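Local coordinates for protein aspartate-semialdehyde dehydrogenase (PDB 3HSK) that catalyses the NADPH-dependent reductive dephosphorylation of 4-phospho-L-aspartate to L-aspartate semialdehyde, the second step towards methionine, threonine and isoleucine, at residues K131-I139 with I166-A175; L194-S203 with V259-D270. All coordinates share one frame; numbering follows the deposited sequence.

In the fold
The two contacts sit in different sheets, their centres about 19 Å apart, and follow one another along the chain. Contact 1 (131-139 with 166-175) pairs the last two strands at one end of the parallel, nucleotide-binding sheet, about 6 Å from the chain centre. Contact 2 (194-203 with 259-270), about 16 Å out, pairs strand 191-199 of the dimerisation domain's mixed sheet with strand 258-262, outermost within this chain and bonded to the second subunit. Helix 172-188, which starts in contact 1 with the predicted nucleophile C172, leads directly into strand 191-199. S173 and Q200 meet where the contacts touch, and H272, the predicted proton acceptor, lies close to both, consistent with an active site formed where the two domains meet.

Contact 1 (K131-I139 with I166-A175); sequences KDVPLVVPI and IICISNCSTA
L135 lies against C168 in a short parallel pairing, clamped by two backbone hydrogen bonds: C168 N gives to P134 O at 3.0 Å, and V136 N gives to C168 O in a nearly straight bond (N-H...O 177°). Packing is close around this bridge. The two methyls of V133 divide the work: CG1, anti to the backbone N (chi1 171°), reaches C168 SG at 3.7 Å, while CG2 meets the branch methyl CG2 of I166. The other face of the pairing carries I167, whose two branches each meet one residue. Its CG1 lies crosswise by the proline ring at P134 CG (4.0 Å), and its CG2 rests on V136 CG2 at 3.9 Å. L135 sends CD1 to within 3.3 Å of S170 OG, an apolar methyl beside a hydroxyl whose hydrogen-bond partner is E234.

Beyond V136 the backbones separate and direct pairing gives way to a water. This one molecule bridges the segments, donating to V136 O at 3.0 Å and to S170 O. Past it, V137 spans the loop and the helix with its methyls: CG2 touches S170 CB at 3.7 Å, and CG1 meets A175 CB on the first turn of the helix. The solvent-exposed end is K131-D132, which takes no part in the packing.

Strands 135-136 and 165-169, joined through helix 146-157, form a beta-alpha-beta unit, with 135-136 outermost in the parallel sheet. The strand at 119-122 bonds to I167 and I169 from the opposite side; helix 364-376 packs on I167 and I169, helix 227-238 on L135 and S170, and A175 rests on I362 of helix 359-362.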
loop_
_atom_site.group_PDB
_atom_site.type_symbol
_atom_site.label_atom_id
_atom_site.label_comp_id
_atom_site.label_asym_id
_atom_site.label_seq_id
_atom_site.Cartn_x
_atom_site.Cartn_y
_atom_site.Cartn_z
ATOM N N LYS A 131 22.793 -0.094 22.120
ATOM C CA LYS A 131 22.212 -1.013 23.112
ATOM C C LYS A 131 21.671 -0.349 24.388
ATOM O O LYS A 131 20.632 -0.761 24.903
ATOM C CB LYS A 131 23.199 -2.137 23.451
ATOM C CG LYS A 131 23.434 -3.112 22.300
ATOM C CD LYS A 131 24.368 -4.246 22.719
ATOM C CE LYS A 131 24.511 -5.310 21.632
ATOM N NZ LYS A 131 23.205 -5.948 21.268
ATOM N N ASP A 132 22.353 0.678 24.883
ATOM C CA ASP A 132 21.893 1.370 26.092
ATOM C C ASP A 132 21.036 2.616 25.822
ATOM O O ASP A 132 20.757 3.390 26.738
ATOM C CB ASP A 132 23.061 1.680 27.053
ATOM C CG ASP A 132 24.167 2.508 26.410
ATOM O OD1 ASP A 132 24.545 2.219 25.256
ATOM O OD2 ASP A 132 24.679 3.439 27.073
ATOM N N VAL A 133 20.607 2.800 24.574
ATOM C CA VAL A 133 19.825 3.980 24.211
ATOM C C VAL A 133 18.354 3.641 23.970
ATOM O O VAL A 133 18.037 2.841 23.083
ATOM C CB VAL A 133 20.425 4.722 22.987
ATOM C CG1 VAL A 133 19.478 5.827 22.496
ATOM C CG2 VAL A 133 21.785 5.294 23.342
ATOM N N PRO A 134 17.450 4.241 24.770
ATOM C CA PRO A 134 16.027 4.025 24.552
ATOM C C PRO A 134 15.590 4.562 23.195
ATOM O O PRO A 134 15.973 5.668 22.802
ATOM C CB PRO A 134 15.369 4.815 25.693
ATOM C CG PRO A 134 16.426 4.963 26.712
ATOM C CD PRO A 134 17.689 5.118 25.927
ATOM N N LEU A 135 14.828 3.750 22.474
ATOM C CA LEU A 135 14.218 4.169 21.225
ATOM C C LEU A 135 12.732 4.264 21.495
ATOM O O LEU A 135 12.048 3.249 21.611
ATOM C CB LEU A 135 14.533 3.177 20.105
ATOM C CG LEU A 135 13.906 3.417 18.732
ATOM C CD1 LEU A 135 14.334 4.755 18.127
ATOM C CD2 LEU A 135 14.261 2.259 17.817
ATOM N N VAL A 136 12.249 5.494 21.603
ATOM C CA VAL A 136 10.965 5.768 22.227
ATOM C C VAL A 136 9.949 6.402 21.279
ATOM O O VAL A 136 10.200 7.462 20.700
ATOM C CB VAL A 136 11.145 6.660 23.503
ATOM C CG1 VAL A 136 9.803 7.069 24.092
ATOM C CG2 VAL A 136 11.981 5.934 24.559
ATOM N N VAL A 137 8.824 5.716 21.107
ATOM C CA VAL A 137 7.587 6.320 20.639
ATOM C C VAL A 137 6.825 6.574 21.937
ATOM O O VAL A 137 6.307 5.626 22.539
ATOM C CB VAL A 137 6.800 5.358 19.719
ATOM C CG1 VAL A 137 5.425 5.925 19.357
ATOM C CG2 VAL A 137 7.598 5.030 18.469
ATOM N N PRO A 138 6.792 7.838 22.402
ATOM C CA PRO A 138 6.335 8.173 23.763
ATOM C C PRO A 138 4.902 7.780 24.130
ATOM O O PRO A 138 4.584 7.720 25.317
ATOM C CB PRO A 138 6.525 9.693 23.844
ATOM C CG PRO A 138 6.589 10.153 22.433
ATOM C CD PRO A 138 7.229 9.040 21.667
ATOM N N ILE A 139 4.057 7.512 23.135
ATOM C CA ILE A 139 2.688 7.059 23.387
ATOM C C ILE A 139 2.609 5.529 23.423
ATOM O O ILE A 139 1.532 4.953 23.609
ATOM C CB ILE A 139 1.665 7.637 22.347
ATOM C CG1 ILE A 139 1.902 7.065 20.943
ATOM C CG2 ILE A 139 1.715 9.164 22.328
ATOM C CD1 ILE A 139 0.687 7.148 20.018
ATOM N N ILE A 166 21.209 10.091 26.188
ATOM C CA ILE A 166 20.446 10.334 24.970
ATOM C C ILE A 166 19.246 9.380 24.854
ATOM O O ILE A 166 19.362 8.176 25.099
ATOM C CB ILE A 166 21.355 10.305 23.699
ATOM C CG1 ILE A 166 20.549 10.613 22.429
ATOM C CG2 ILE A 166 22.118 8.986 23.594
ATOM C CD1 ILE A 166 21.393 10.963 21.212
ATOM N N ILE A 167 18.093 9.950 24.515
ATOM C CA ILE A 167 16.906 9.186 24.144
ATOM C C ILE A 167 16.561 9.501 22.688
ATOM O O ILE A 167 16.473 10.663 22.307
ATOM C CB ILE A 167 15.707 9.500 25.085
ATOM C CG1 ILE A 167 15.961 8.895 26.474
ATOM C CG2 ILE A 167 14.391 8.996 24.493
ATOM C CD1 ILE A 167 15.128 9.501 27.568
ATOM N N CYS A 168 16.375 8.457 21.886
ATOM C CA CYS A 168 16.126 8.616 20.456
ATOM C C CYS A 168 14.642 8.565 20.075
ATOM O O CYS A 168 13.868 7.783 20.629
ATOM C CB CYS A 168 16.928 7.586 19.664
ATOM S SG CYS A 168 18.696 7.977 19.542
ATOM N N ILE A 169 14.268 9.413 19.123
ATOM C CA ILE A 169 12.900 9.508 18.621
ATOM C C ILE A 169 12.770 8.675 17.348
ATOM O O ILE A 169 13.538 8.860 16.406
ATOM C CB ILE A 169 12.510 10.978 18.273
ATOM C CG1 ILE A 169 12.898 11.949 19.397
ATOM C CG2 ILE A 169 11.023 11.071 17.936
ATOM C CD1 ILE A 169 12.899 13.421 18.985
ATOM N N SER A 170 11.798 7.763 17.322
ATOM C CA SER A 170 11.501 6.987 16.112
ATOM C C SER A 170 10.801 7.845 15.072
ATOM O O SER A 170 10.194 8.867 15.407
ATOM C CB SER A 170 10.622 5.778 16.434
ATOM O OG SER A 170 11.401 4.610 16.584
ATOM N N ASN A 171 10.884 7.420 13.815
ATOM C CA ASN A 171 10.186 8.096 12.715
ATOM C C ASN A 171 8.656 7.974 12.762
ATOM O O ASN A 171 8.110 7.053 13.359
ATOM C CB ASN A 171 10.704 7.586 11.366
ATOM C CG ASN A 171 10.935 6.082 11.359
ATOM O OD1 ASN A 171 11.679 5.552 12.195
ATOM N ND2 ASN A 171 10.308 5.385 10.411
ATOM N N CYS A 172 7.988 8.922 12.108
ATOM C CA CYS A 172 6.538 8.940 11.925
ATOM C C CYS A 172 5.958 7.592 11.440
ATOM O O CYS A 172 4.875 7.194 11.872
ATOM C CB CYS A 172 6.180 10.058 10.937
ATOM S SG CYS A 172 4.820 11.161 11.443
ATOM N N SER A 173 6.683 6.903 10.553
ATOM C CA SER A 173 6.271 5.597 10.015
ATOM C C SER A 173 6.323 4.464 11.033
ATOM O O SER A 173 5.400 3.648 11.109
ATOM C CB SER A 173 7.136 5.209 8.816
ATOM O OG SER A 173 6.734 5.918 7.669
ATOM N N THR A 174 7.426 4.385 11.774
ATOM C CA THR A 174 7.561 3.402 12.842
ATOM C C THR A 174 6.506 3.674 13.906
ATOM O O THR A 174 5.787 2.766 14.316
ATOM C CB THR A 174 8.979 3.415 13.476
ATOM O OG1 THR A 174 9.969 3.255 12.452
ATOM C CG2 THR A 174 9.120 2.282 14.478
ATOM N N ALA A 175 6.409 4.935 14.319
ATOM C CA ALA A 175 5.447 5.372 15.326
ATOM C C ALA A 175 3.995 5.041 14.957
ATOM O O ALA A 175 3.205 4.645 15.820
ATOM C CB ALA A 175 5.617 6.856 15.612
HETATM O O HOH W 1 9.030 8.265 18.037
#

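Contact 2 (L194-S203 with V259-D270); sequences LTTTTLQAIS and VSAQCNRVPVID
Strands 194-199 and 259-262 run parallel, 5° between their directions and 4.6 Å between axes, their regular ladder beginning with S260 N to L194 O and ending with T198 N to Q262 O. Backbone bonds continue beyond it, joining Q200 to N264 and V266, I202 to V268 and S203 to I269. L194 CD2 packs obliquely on V259 CG1 (3.7 Å), and T196 CG2 lies by A261 CB. N264 adds a side-chain bond: its ND2 points to T198 O at 3.0 Å, lying in the carbonyl plane while the oxygen stays within 1° of the amide plane. N264 N also gives to T198 OG1. R265 bends at chi2 and chi3, and its NH1 gives a bent bond to A201 O at 2.8 Å, the oxygen near the guanidinium edge but tilted from its plane; a water also accepts from NH1. S203 OG donates to D270 OD1 at 2.7 Å, on the anti side, somewhat out of the carboxylate plane.

D346 of the second subunit bonds S260. Polar side chains thus supplement the backbone pairing, and the backbone bonds of Q200, with its NE2 bonded to E227, probably help position it beside H272, the predicted proton acceptor.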
loop_
_atom_site.group_PDB
_atom_site.type_symbol
_atom_site.label_atom_id
_atom_site.label_comp_id
_atom_site.label_asym_id
_atom_site.label_seq_id
_atom_site.Cartn_x
_atom_site.Cartn_y
_atom_site.Cartn_z
ATOM N N LEU A 194 3.840 -9.651 11.656
ATOM C CA LEU A 194 3.435 -8.281 11.354
ATOM C C LEU A 194 3.850 -7.832 9.949
ATOM O O LEU A 194 5.033 -7.886 9.596
ATOM C CB LEU A 194 4.020 -7.334 12.417
ATOM C CG LEU A 194 3.814 -5.819 12.330
ATOM C CD1 LEU A 194 2.346 -5.430 12.487
ATOM C CD2 LEU A 194 4.675 -5.124 13.380
ATOM N N THR A 195 2.872 -7.398 9.151
ATOM C CA THR A 195 3.159 -6.770 7.852
ATOM C C THR A 195 2.655 -5.339 7.833
ATOM O O THR A 195 1.742 -4.980 8.586
ATOM C CB THR A 195 2.505 -7.485 6.639
ATOM O OG1 THR A 195 1.147 -7.040 6.492
ATOM C CG2 THR A 195 2.567 -9.004 6.759
ATOM N N THR A 196 3.263 -4.534 6.962
ATOM C CA THR A 196 2.820 -3.175 6.688
ATOM C C THR A 196 3.246 -2.737 5.286
ATOM O O THR A 196 4.413 -2.881 4.896
ATOM C CB THR A 196 3.319 -2.160 7.744
ATOM O OG1 THR A 196 2.722 -0.882 7.495
ATOM C CG2 THR A 196 4.841 -2.019 7.732
ATOM N N THR A 197 2.279 -2.240 4.520
ATOM C CA THR A 197 2.580 -1.528 3.293
ATOM C C THR A 197 2.222 -0.067 3.522
ATOM O O THR A 197 1.070 0.260 3.834
ATOM C CB THR A 197 1.822 -2.085 2.082
ATOM O OG1 THR A 197 2.182 -3.458 1.886
ATOM C CG2 THR A 197 2.176 -1.307 0.825
ATOM N N THR A 198 3.215 0.807 3.378
ATOM C CA THR A 198 2.988 2.218 3.633
ATOM C C THR A 198 2.641 3.004 2.363
ATOM O O THR A 198 3.053 2.662 1.253
ATOM C CB THR A 198 4.162 2.881 4.373
ATOM O OG1 THR A 198 5.225 3.153 3.453
ATOM C CG2 THR A 198 4.673 1.986 5.521
ATOM N N LEU A 199 1.852 4.048 2.558
ATOM C CA LEU A 199 1.548 5.012 1.532
ATOM C C LEU A 199 1.944 6.349 2.137
ATOM O O LEU A 199 1.155 6.979 2.838
ATOM C CB LEU A 199 0.056 4.958 1.174
ATOM C CG LEU A 199 -0.469 3.705 0.455
ATOM C CD1 LEU A 199 -0.783 2.583 1.424
ATOM C CD2 LEU A 199 -1.717 4.033 -0.339
ATOM N N GLN A 200 3.186 6.759 1.888
ATOM C CA GLN A 200 3.782 7.889 2.609
ATOM C C GLN A 200 3.718 9.222 1.881
ATOM O O GLN A 200 3.976 9.306 0.686
ATOM C CB GLN A 200 5.203 7.557 3.078
ATOM C CG GLN A 200 5.194 6.557 4.218
ATOM C CD GLN A 200 6.548 5.994 4.552
ATOM O OE1 GLN A 200 6.806 4.818 4.322
ATOM N NE2 GLN A 200 7.421 6.824 5.113
ATOM N N ALA A 201 3.375 10.256 2.641
ATOM C CA ALA A 201 3.202 11.605 2.139
ATOM C C ALA A 201 4.538 12.308 1.931
ATOM O O ALA A 201 5.578 11.845 2.415
ATOM C CB ALA A 201 2.340 12.392 3.096
ATOM N N ILE A 202 4.497 13.436 1.223
ATOM C CA ILE A 202 5.699 14.190 0.846
ATOM C C ILE A 202 6.387 14.853 2.033
ATOM O O ILE A 202 7.609 14.746 2.184
ATOM C CB ILE A 202 5.374 15.293 -0.193
ATOM C CG1 ILE A 202 4.846 14.672 -1.484
ATOM C CG2 ILE A 202 6.609 16.173 -0.469
ATOM C CD1 ILE A 202 4.034 15.641 -2.324
ATOM N N SER A 203 5.594 15.536 2.861
ATOM C CA SER A 203 6.111 16.436 3.899
ATOM C C SER A 203 7.230 15.830 4.731
ATOM O O SER A 203 8.293 16.436 4.866
ATOM C CB SER A 203 4.984 16.910 4.814
ATOM O OG SER A 203 4.425 15.816 5.524
ATOM N N VAL A 259 8.507 -9.316 10.960
ATOM C CA VAL A 259 8.015 -8.011 10.545
ATOM C C VAL A 259 8.407 -7.766 9.085
ATOM O O VAL A 259 9.586 -7.848 8.719
ATOM C CB VAL A 259 8.539 -6.876 11.458
ATOM C CG1 VAL A 259 7.890 -6.931 12.845
ATOM C CG2 VAL A 259 10.044 -6.979 11.611
ATOM N N SER A 260 7.410 -7.489 8.253
ATOM C CA SER A 260 7.649 -7.296 6.831
ATOM C C SER A 260 7.104 -5.948 6.380
ATOM O O SER A 260 5.901 -5.698 6.467
ATOM C CB SER A 260 7.019 -8.426 6.022
ATOM O OG SER A 260 7.419 -8.352 4.667
ATOM N N ALA A 261 8.005 -5.078 5.925
ATOM C CA ALA A 261 7.634 -3.732 5.493
ATOM C C ALA A 261 7.805 -3.531 3.993
ATOM O O ALA A 261 8.769 -4.010 3.394
ATOM C CB ALA A 261 8.428 -2.691 6.254
ATOM N N GLN A 262 6.855 -2.820 3.398
ATOM C CA GLN A 262 6.951 -2.373 2.013
ATOM C C GLN A 262 6.546 -0.898 1.971
ATOM O O GLN A 262 5.388 -0.544 2.234
ATOM C CB GLN A 262 6.092 -3.245 1.081
ATOM C CG GLN A 262 6.587 -4.691 0.964
ATOM C CD GLN A 262 5.972 -5.476 -0.183
ATOM O OE1 GLN A 262 5.416 -6.557 0.028
ATOM N NE2 GLN A 262 6.090 -4.960 -1.404
ATOM N N CYS A 263 7.511 -0.033 1.678
ATOM C CA CYS A 263 7.277 1.398 1.776
ATOM C C CYS A 263 7.164 2.078 0.423
ATOM O O CYS A 263 7.915 1.767 -0.504
ATOM C CB CYS A 263 8.348 2.059 2.640
ATOM S SG CYS A 263 8.432 1.333 4.291
ATOM N N ASN A 264 6.216 3.012 0.332
ATOM C CA ASN A 264 5.922 3.723 -0.907
ATOM C C ASN A 264 5.673 5.200 -0.642
ATOM O O ASN A 264 5.046 5.562 0.352
ATOM C CB ASN A 264 4.691 3.132 -1.600
ATOM C CG ASN A 264 4.773 1.627 -1.769
ATOM O OD1 ASN A 264 5.306 1.131 -2.755
ATOM N ND2 ASN A 264 4.219 0.890 -0.808
ATOM N N ARG A 265 6.183 6.043 -1.533
ATOM C CA ARG A 265 5.849 7.462 -1.545
ATOM C C ARG A 265 4.661 7.668 -2.481
ATOM O O ARG A 265 4.610 7.093 -3.569
ATOM C CB ARG A 265 7.046 8.295 -2.020
ATOM C CG ARG A 265 6.855 9.810 -1.903
ATOM C CD ARG A 265 7.088 10.315 -0.479
ATOM N NE ARG A 265 8.467 10.110 -0.046
ATOM C CZ ARG A 265 8.889 10.174 1.214
ATOM N NH1 ARG A 265 8.039 10.433 2.205
ATOM N NH2 ARG A 265 10.170 9.961 1.488
ATOM N N VAL A 266 3.709 8.482 -2.048
ATOM C CA VAL A 266 2.505 8.749 -2.834
ATOM C C VAL A 266 2.322 10.254 -3.033
ATOM O O VAL A 266 2.921 11.035 -2.305
ATOM C CB VAL A 266 1.235 8.123 -2.183
ATOM C CG1 VAL A 266 1.247 6.599 -2.323
ATOM C CG2 VAL A 266 1.091 8.565 -0.732
ATOM N N PRO A 267 1.513 10.667 -4.034
ATOM C CA PRO A 267 1.315 12.105 -4.265
ATOM C C PRO A 267 0.313 12.713 -3.280
ATOM O O PRO A 267 -0.775 13.149 -3.664
ATOM C CB PRO A 267 0.807 12.180 -5.719
ATOM C CG PRO A 267 0.649 10.746 -6.195
ATOM C CD PRO A 267 0.767 9.845 -5.006
ATOM N N VAL A 268 0.702 12.728 -2.011
ATOM C CA VAL A 268 -0.117 13.247 -0.921
ATOM C C VAL A 268 0.778 14.152 -0.084
ATOM O O VAL A 268 1.932 13.818 0.205
ATOM C CB VAL A 268 -0.735 12.087 -0.082
ATOM C CG1 VAL A 268 -1.340 12.585 1.238
ATOM C CG2 VAL A 268 -1.786 11.344 -0.905
ATOM N N ILE A 269 0.260 15.318 0.273
ATOM C CA ILE A 269 1.081 16.309 0.963
ATOM C C ILE A 269 1.339 15.971 2.434
ATOM O O ILE A 269 2.487 16.025 2.881
ATOM C CB ILE A 269 0.513 17.731 0.777
ATOM C CG1 ILE A 269 0.725 18.164 -0.670
ATOM C CG2 ILE A 269 1.196 18.728 1.722
ATOM C CD1 ILE A 269 -0.335 19.087 -1.182
ATOM N N ASP A 270 0.288 15.593 3.163
ATOM C CA ASP A 270 0.388 15.324 4.602
ATOM C C ASP A 270 -0.432 14.118 5.066
ATOM O O ASP A 270 -1.616 14.006 4.748
ATOM C CB ASP A 270 -0.027 16.561 5.413
ATOM C CG ASP A 270 1.067 17.612 5.485
ATOM O OD1 ASP A 270 2.200 17.259 5.889
ATOM O OD2 ASP A 270 0.794 18.795 5.159
HETATM O O HOH W 2 8.826 9.845 4.809
#